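Local coordinates for protein alanine racemase, biosynthetic (Pseudomonas aeruginosa PAO1, PDB 6A2F) that belongs to the alanine racemases, pairing an N-terminal TIM-barrel-type domain with a mostly beta C-terminal domain and carrying a covalently bound pyridoxal phosphate, at residues A[283-295]-A[320-333]. Residues are numbered along the deposited sequence; the frame is centred on the assembly and turned at random.
Sequences AGTPVLVGGRRAI and PVELWGAGLSVDEV
L288 and E322 form a hydrogen-bonded antiparallel pair that joins the hairpin 286-295, closed by a type I' turn through G290 and G291, to strand 320-322 in the C-terminal beta domain of this alanine racemase. L288 N reaches E322 O at 3.1 Å, E322 N returns to L288 O along a more bent path (137° at the hydrogen), and G290 N meets P320 O almost straight. On the face of L288 and E322, L288 CB and E322 CB lie 3.8 Å apart, and L288 CG rests on L328 CB. On the face of V289 and V321, V287 CG2 touches V321 CG1; it also lies 3.6 Å from L323 CD1, past the chain corner. V307 and L305 pack on V287 and L323, respectively.

L328 crosses P286 at about a right angle: its CD2 meets P286 O and its CD1 approaches P286 CB. R293, its chain bent at chi3, makes an end-on salt bridge with E332 in the helix that S329 N-caps. Their planes lie 9° apart; NH1 bonds OE1 and NH2 bonds OE2 (R293 NH2 to E332 OE2 2.7 Å), each through the syn lone pair. The side chain of E322 fixes the backbone at G327 and L328: CG is anti to the backbone N (chi1 -175°), and the extended chain carries E322 OE1 to G327 N (2.8 Å, syn lone pair) and L328 N (2.9 Å, out of the carboxylate plane).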
ATOM      1  N   ALA A 283      -0.646  14.131 -13.457  1.00 15.98           N
ATOM      2  CA  ALA A 283       0.362  14.992 -14.050  1.00 16.03           C
ATOM      3  C   ALA A 283       0.530  16.235 -13.174  1.00 16.14           C
ATOM      4  O   ALA A 283      -0.458  16.847 -12.757  1.00 15.95           O
ATOM      5  CB  ALA A 283      -0.047  15.378 -15.463  1.00 15.98           C
ATOM      6  N   GLY A 284       1.779  16.587 -12.881  1.00 16.10           N
ATOM      7  CA  GLY A 284       2.068  17.750 -12.042  1.00 16.19           C
ATOM      8  C   GLY A 284       2.392  17.428 -10.591  1.00 16.11           C
ATOM      9  O   GLY A 284       2.706  18.331  -9.808  1.00 16.08           O
ATOM     10  N   THR A 285       2.295  16.148 -10.226  1.00 15.91           N
ATOM     11  CA  THR A 285       2.737  15.679  -8.915  1.00 15.78           C
ATOM     12  C   THR A 285       4.246  15.921  -8.817  1.00 15.95           C
ATOM     13  O   THR A 285       4.998  15.515  -9.706  1.00 15.86           O
ATOM     14  CB  THR A 285       2.406  14.188  -8.705  1.00 15.42           C
ATOM     15  OG1 THR A 285       0.991  14.001  -8.776  1.00 15.16           O
ATOM     16  CG2 THR A 285       2.900  13.702  -7.356  1.00 15.43           C
ATOM     17  N   PRO A 286       4.688  16.610  -7.752  1.00 16.17           N
ATOM     18  CA  PRO A 286       6.088  17.018  -7.649  1.00 16.46           C
ATOM     19  C   PRO A 286       7.051  15.873  -7.333  1.00 16.82           C
ATOM     20  O   PRO A 286       6.679  14.892  -6.664  1.00 16.59           O
ATOM     21  CB  PRO A 286       6.072  18.025  -6.496  1.00 16.38           C
ATOM     22  CG  PRO A 286       4.921  17.600  -5.650  1.00 16.41           C
ATOM     23  CD  PRO A 286       3.883  17.111  -6.622  1.00 16.34           C
ATOM     24  N   VAL A 287       8.279  16.015  -7.828  1.00 16.91           N
ATOM     25  CA  VAL A 287       9.369  15.096  -7.531  1.00 17.19           C
ATOM     26  C   VAL A 287      10.700  15.864  -7.551  1.00 17.38           C
ATOM     27  O   VAL A 287      10.786  16.950  -8.137  1.00 17.35           O
ATOM     28  CB  VAL A 287       9.374  13.903  -8.518  1.00 17.21           C
ATOM     29  CG1 VAL A 287      10.283  14.167  -9.712  1.00 17.23           C
ATOM     30  CG2 VAL A 287       9.773  12.624  -7.806  1.00 17.19           C
ATOM     31  N   LEU A 288      11.724  15.322  -6.898  1.00 17.58           N
ATOM     32  CA  LEU A 288      13.065  15.899  -6.985  1.00 17.85           C
ATOM     33  C   LEU A 288      14.005  15.013  -7.800  1.00 18.13           C
ATOM     34  O   LEU A 288      14.107  13.812  -7.554  1.00 18.14           O
ATOM     35  CB  LEU A 288      13.662  16.159  -5.598  1.00 17.68           C
ATOM     36  CG  LEU A 288      13.025  17.184  -4.654  1.00 18.01           C
ATOM     37  CD1 LEU A 288      13.997  17.516  -3.531  1.00 17.84           C
ATOM     38  CD2 LEU A 288      12.600  18.459  -5.374  1.00 18.05           C
ATOM     39  N   VAL A 289      14.679  15.617  -8.776  1.00 18.52           N
ATOM     40  CA  VAL A 289      15.709  14.934  -9.557  1.00 18.85           C
ATOM     41  C   VAL A 289      17.018  15.690  -9.361  1.00 19.30           C
ATOM     42  O   VAL A 289      17.144  16.846  -9.768  1.00 19.94           O
ATOM     43  CB  VAL A 289      15.343  14.842 -11.059  1.00 18.70           C
ATOM     44  CG1 VAL A 289      16.404  14.066 -11.832  1.00 18.33           C
ATOM     45  CG2 VAL A 289      13.972  14.197 -11.246  1.00 18.41           C
ATOM     46  N   GLY A 290      17.981  15.038  -8.717  1.00 19.52           N
ATOM     47  CA  GLY A 290      19.245  15.678  -8.354  1.00 19.88           C
ATOM     48  C   GLY A 290      19.047  16.866  -7.431  1.00 20.14           C
ATOM     49  O   GLY A 290      19.779  17.857  -7.511  1.00 20.19           O
ATOM     50  N   GLY A 291      18.045  16.764  -6.559  1.00 20.28           N
ATOM     51  CA  GLY A 291      17.655  17.857  -5.675  1.00 20.26           C
ATOM     52  C   GLY A 291      16.784  18.908  -6.342  1.00 20.65           C
ATOM     53  O   GLY A 291      16.311  19.832  -5.680  1.00 20.72           O
ATOM     54  N   ARG A 292      16.559  18.771  -7.647  1.00 21.11           N
ATOM     55  CA  ARG A 292      15.841  19.795  -8.414  1.00 21.56           C
ATOM     56  C   ARG A 292      14.381  19.420  -8.670  1.00 21.42           C
ATOM     57  O   ARG A 292      14.064  18.272  -8.983  1.00 21.30           O
ATOM     58  CB  ARG A 292      16.559  20.083  -9.739  1.00 22.46           C
ATOM     59  CG  ARG A 292      18.011  20.540  -9.602  1.00 23.36           C
ATOM     60  CD  ARG A 292      18.142  22.038  -9.353  1.00 24.39           C
ATOM     61  NE  ARG A 292      17.427  22.841 -10.350  1.00 25.81           N
ATOM     62  CZ  ARG A 292      17.884  23.142 -11.568  1.00 26.47           C
ATOM     63  NH1 ARG A 292      19.074  22.711 -11.981  1.00 26.57           N
ATOM     64  NH2 ARG A 292      17.140  23.877 -12.386  1.00 26.73           N
ATOM     65  N   ARG A 293      13.498  20.404  -8.542  1.00 21.44           N
ATOM     66  CA  ARG A 293      12.060  20.182  -8.676  1.00 21.47           C
ATOM     67  C   ARG A 293      11.648  19.831 -10.111  1.00 21.20           C
ATOM     68  O   ARG A 293      12.098  20.462 -11.071  1.00 21.29           O
ATOM     69  CB  ARG A 293      11.296  21.407  -8.168  1.00 22.01           C
ATOM     70  CG  ARG A 293       9.852  21.142  -7.779  1.00 22.68           C
ATOM     71  CD  ARG A 293       9.251  22.339  -7.055  1.00 23.18           C
ATOM     72  NE  ARG A 293       9.299  22.212  -5.597  1.00 23.24           N
ATOM     73  CZ  ARG A 293       8.331  21.674  -4.853  1.00 23.02           C
ATOM     74  NH1 ARG A 293       8.464  21.613  -3.535  1.00 22.77           N
ATOM     75  NH2 ARG A 293       7.230  21.196  -5.421  1.00 22.93           N
ATOM     76  N   ALA A 294      10.808  18.805 -10.234  1.00 20.74           N
ATOM     77  CA  ALA A 294      10.273  18.345 -11.517  1.00 20.27           C
ATOM     78  C   ALA A 294       8.926  17.661 -11.286  1.00 20.25           C
ATOM     79  O   ALA A 294       8.556  17.389 -10.142  1.00 21.26           O
ATOM     80  CB  ALA A 294      11.247  17.397 -12.200  1.00 19.86           C
ATOM     81  N   ILE A 295       8.198  17.377 -12.363  1.00 19.57           N
ATOM     82  CA  ILE A 295       6.840  16.834 -12.248  1.00 18.87           C
ATOM     83  C   ILE A 295       6.632  15.503 -12.977  1.00 18.40           C
ATOM     84  O   ILE A 295       7.368  15.166 -13.905  1.00 18.61           O
ATOM     85  CB  ILE A 295       5.767  17.869 -12.676  1.00 19.03           C
ATOM     86  CG1 ILE A 295       5.993  18.334 -14.125  1.00 18.90           C
ATOM     87  CG2 ILE A 295       5.734  19.037 -11.689  1.00 18.74           C
ATOM     88  CD1 ILE A 295       4.929  19.275 -14.659  1.00 18.86           C
ATOM     89  N   PRO A 320      19.869  10.558  -8.429  1.00 16.67           N
ATOM     90  CA  PRO A 320      18.941  10.274  -7.333  1.00 16.16           C
ATOM     91  C   PRO A 320      17.599  10.976  -7.516  1.00 15.83           C
ATOM     92  O   PRO A 320      17.551  12.120  -7.971  1.00 15.88           O
ATOM     93  CB  PRO A 320      19.668  10.827  -6.104  1.00 16.38           C
ATOM     94  CG  PRO A 320      20.593  11.870  -6.641  1.00 16.56           C
ATOM     95  CD  PRO A 320      21.030  11.351  -7.979  1.00 16.59           C
ATOM     96  N   VAL A 321      16.519  10.283  -7.170  1.00 15.39           N
ATOM     97  CA  VAL A 321      15.179  10.851  -7.246  1.00 14.92           C
ATOM     98  C   VAL A 321      14.527  10.797  -5.868  1.00 14.55           C
ATOM     99  O   VAL A 321      14.319   9.712  -5.325  1.00 14.64           O
ATOM    100  CB  VAL A 321      14.298  10.110  -8.283  1.00 15.00           C
ATOM    101  CG1 VAL A 321      12.848  10.574  -8.205  1.00 14.91           C
ATOM    102  CG2 VAL A 321      14.833  10.311  -9.692  1.00 15.09           C
ATOM    103  N   GLU A 322      14.221  11.962  -5.303  1.00 14.11           N
ATOM    104  CA  GLU A 322      13.479  12.024  -4.041  1.00 13.84           C
ATOM    105  C   GLU A 322      11.968  12.059  -4.290  1.00 13.58           C
ATOM    106  O   GLU A 322      11.444  13.025  -4.855  1.00 13.31           O
ATOM    107  CB  GLU A 322      13.917  13.219  -3.183  1.00 13.68           C
ATOM    108  CG  GLU A 322      13.257  13.244  -1.811  1.00 13.82           C
ATOM    109  CD  GLU A 322      13.811  14.313  -0.887  1.00 13.98           C
ATOM    110  OE1 GLU A 322      13.004  15.015  -0.238  1.00 14.06           O
ATOM    111  OE2 GLU A 322      15.049  14.456  -0.799  1.00 14.11           O
ATOM    112  N   LEU A 323      11.279  10.993  -3.882  1.00 13.33           N
ATOM    113  CA  LEU A 323       9.821  10.940  -3.981  1.00 13.23           C
ATOM    114  C   LEU A 323       9.204  11.730  -2.834  1.00 13.04           C
ATOM    115  O   LEU A 323       8.190  12.403  -3.012  1.00 13.09           O
ATOM    116  CB  LEU A 323       9.300   9.493  -3.987  1.00 13.14           C
ATOM    117  CG  LEU A 323       9.479   8.559  -5.196  1.00 13.12           C
ATOM    118  CD1 LEU A 323       9.265   9.250  -6.539  1.00 13.11           C
ATOM    119  CD2 LEU A 323      10.824   7.850  -5.165  1.00 13.13           C
ATOM    120  N   TRP A 324       9.812  11.611  -1.655  1.00 12.89           N
ATOM    121  CA  TRP A 324       9.543  12.498  -0.518  1.00 12.87           C
ATOM    122  C   TRP A 324      10.621  12.372   0.549  1.00 12.93           C
ATOM    123  O   TRP A 324      11.327  11.368   0.600  1.00 13.16           O
ATOM    124  CB  TRP A 324       8.150  12.276   0.086  1.00 12.69           C
ATOM    125  CG  TRP A 324       7.845  10.883   0.580  1.00 12.54           C
ATOM    126  CD1 TRP A 324       8.296  10.290   1.731  1.00 12.38           C
ATOM    127  CD2 TRP A 324       6.976   9.931  -0.045  1.00 12.35           C
ATOM    128  NE1 TRP A 324       7.774   9.022   1.848  1.00 12.20           N
ATOM    129  CE2 TRP A 324       6.961   8.777   0.773  1.00 12.23           C
ATOM    130  CE3 TRP A 324       6.212   9.942  -1.220  1.00 12.31           C
ATOM    131  CZ2 TRP A 324       6.212   7.640   0.453  1.00 12.20           C
ATOM    132  CZ3 TRP A 324       5.467   8.804  -1.542  1.00 12.40           C
ATOM    133  CH2 TRP A 324       5.473   7.671  -0.704  1.00 12.30           C
ATOM    134  N   GLY A 325      10.746  13.402   1.385  1.00 13.05           N
ATOM    135  CA  GLY A 325      11.743  13.434   2.456  1.00 12.89           C
ATOM    136  C   GLY A 325      12.001  14.832   2.994  1.00 12.91           C
ATOM    137  O   GLY A 325      11.066  15.610   3.212  1.00 12.77           O
ATOM    138  N   ALA A 326      13.279  15.145   3.208  1.00 12.85           N
ATOM    139  CA  ALA A 326      13.682  16.447   3.739  1.00 12.87           C
ATOM    140  C   ALA A 326      13.633  17.557   2.680  1.00 12.87           C
ATOM    141  O   ALA A 326      13.504  18.734   3.018  1.00 12.83           O
ATOM    142  CB  ALA A 326      15.063  16.363   4.373  1.00 12.69           C
ATOM    143  N   GLY A 327      13.732  17.177   1.407  1.00 12.80           N
ATOM    144  CA  GLY A 327      13.691  18.140   0.308  1.00 12.87           C
ATOM    145  C   GLY A 327      12.284  18.432  -0.187  1.00 12.97           C
ATOM    146  O   GLY A 327      11.974  19.561  -0.561  1.00 12.89           O
ATOM    147  N   LEU A 328      11.438  17.407  -0.195  1.00 13.10           N
ATOM    148  CA  LEU A 328      10.072  17.512  -0.702  1.00 13.15           C
ATOM    149  C   LEU A 328       9.125  16.823   0.269  1.00 13.29           C
ATOM    150  O   LEU A 328       9.279  15.634   0.565  1.00 13.21           O
ATOM    151  CB  LEU A 328       9.971  16.885  -2.097  1.00 13.16           C
ATOM    152  CG  LEU A 328       8.595  16.682  -2.747  1.00 13.30           C
ATOM    153  CD1 LEU A 328       7.848  17.994  -2.963  1.00 13.24           C
ATOM    154  CD2 LEU A 328       8.741  15.927  -4.060  1.00 13.18           C
ATOM    155  N   SER A 329       8.150  17.580   0.765  1.00 13.41           N
ATOM    156  CA  SER A 329       7.279  17.111   1.840  1.00 13.49           C
ATOM    157  C   SER A 329       6.298  16.044   1.377  1.00 13.45           C
ATOM    158  O   SER A 329       5.614  16.204   0.356  1.00 13.61           O
ATOM    159  CB  SER A 329       6.524  18.281   2.470  1.00 13.59           C
ATOM    160  OG  SER A 329       5.754  17.840   3.577  1.00 13.85           O
ATOM    161  N   VAL A 330       6.236  14.959   2.143  1.00 13.29           N
ATOM    162  CA  VAL A 330       5.282  13.881   1.893  1.00 13.26           C
ATOM    163  C   VAL A 330       3.864  14.464   1.842  1.00 13.33           C
ATOM    164  O   VAL A 330       2.998  13.979   1.103  1.00 13.23           O
ATOM    165  CB  VAL A 330       5.431  12.731   2.934  1.00 13.11           C
ATOM    166  CG1 VAL A 330       5.154  13.209   4.356  1.00 12.96           C
ATOM    167  CG2 VAL A 330       4.549  11.543   2.579  1.00 13.05           C
ATOM    168  N   ASP A 331       3.661  15.540   2.600  1.00 13.44           N
ATOM    169  CA  ASP A 331       2.382  16.246   2.646  1.00 13.56           C
ATOM    170  C   ASP A 331       2.042  16.928   1.328  1.00 13.58           C
ATOM    171  O   ASP A 331       0.898  16.863   0.885  1.00 13.69           O
ATOM    172  CB  ASP A 331       2.357  17.238   3.812  1.00 13.42           C
ATOM    173  CG  ASP A 331       2.536  16.551   5.153  1.00 13.46           C
ATOM    174  OD1 ASP A 331       1.908  15.488   5.356  1.00 13.34           O
ATOM    175  OD2 ASP A 331       3.311  17.057   5.996  1.00 13.37           O
ATOM    176  N   GLU A 332       3.030  17.556   0.692  1.00 13.78           N
ATOM    177  CA  GLU A 332       2.813  18.177  -0.617  1.00 14.04           C
ATOM    178  C   GLU A 332       2.474  17.121  -1.671  1.00 14.07           C
ATOM    179  O   GLU A 332       1.528  17.296  -2.445  1.00 13.88           O
ATOM    180  CB  GLU A 332       4.022  19.012  -1.061  1.00 14.20           C
ATOM    181  CG  GLU A 332       3.708  19.991  -2.190  1.00 14.25           C
ATOM    182  CD  GLU A 332       4.943  20.556  -2.875  1.00 14.38           C
ATOM    183  OE1 GLU A 332       5.968  20.785  -2.201  1.00 14.42           O
ATOM    184  OE2 GLU A 332       4.889  20.786  -4.102  1.00 14.58           O
ATOM    185  N   VAL A 333       3.241  16.030  -1.685  1.00 14.25           N
ATOM    186  CA  VAL A 333       3.026  14.943  -2.648  1.00 14.48           C
ATOM    187  C   VAL A 333       1.641  14.324  -2.458  1.00 14.69           C
ATOM    188  O   VAL A 333       0.914  14.110  -3.429  1.00 14.46           O
ATOM    189  CB  VAL A 333       4.129  13.860  -2.571  1.00 14.31           C
ATOM    190  CG1 VAL A 333       3.884  12.753  -3.588  1.00 14.18           C
ATOM    191  CG2 VAL A 333       5.497  14.475  -2.808  1.00 14.30           C
TER
HETATM  192  O   HOH W   1       6.922  12.359  -5.761  1.00  7.21           O
HETATM  193  O   HOH W   2      16.673  14.335  -6.124  1.00 13.47           O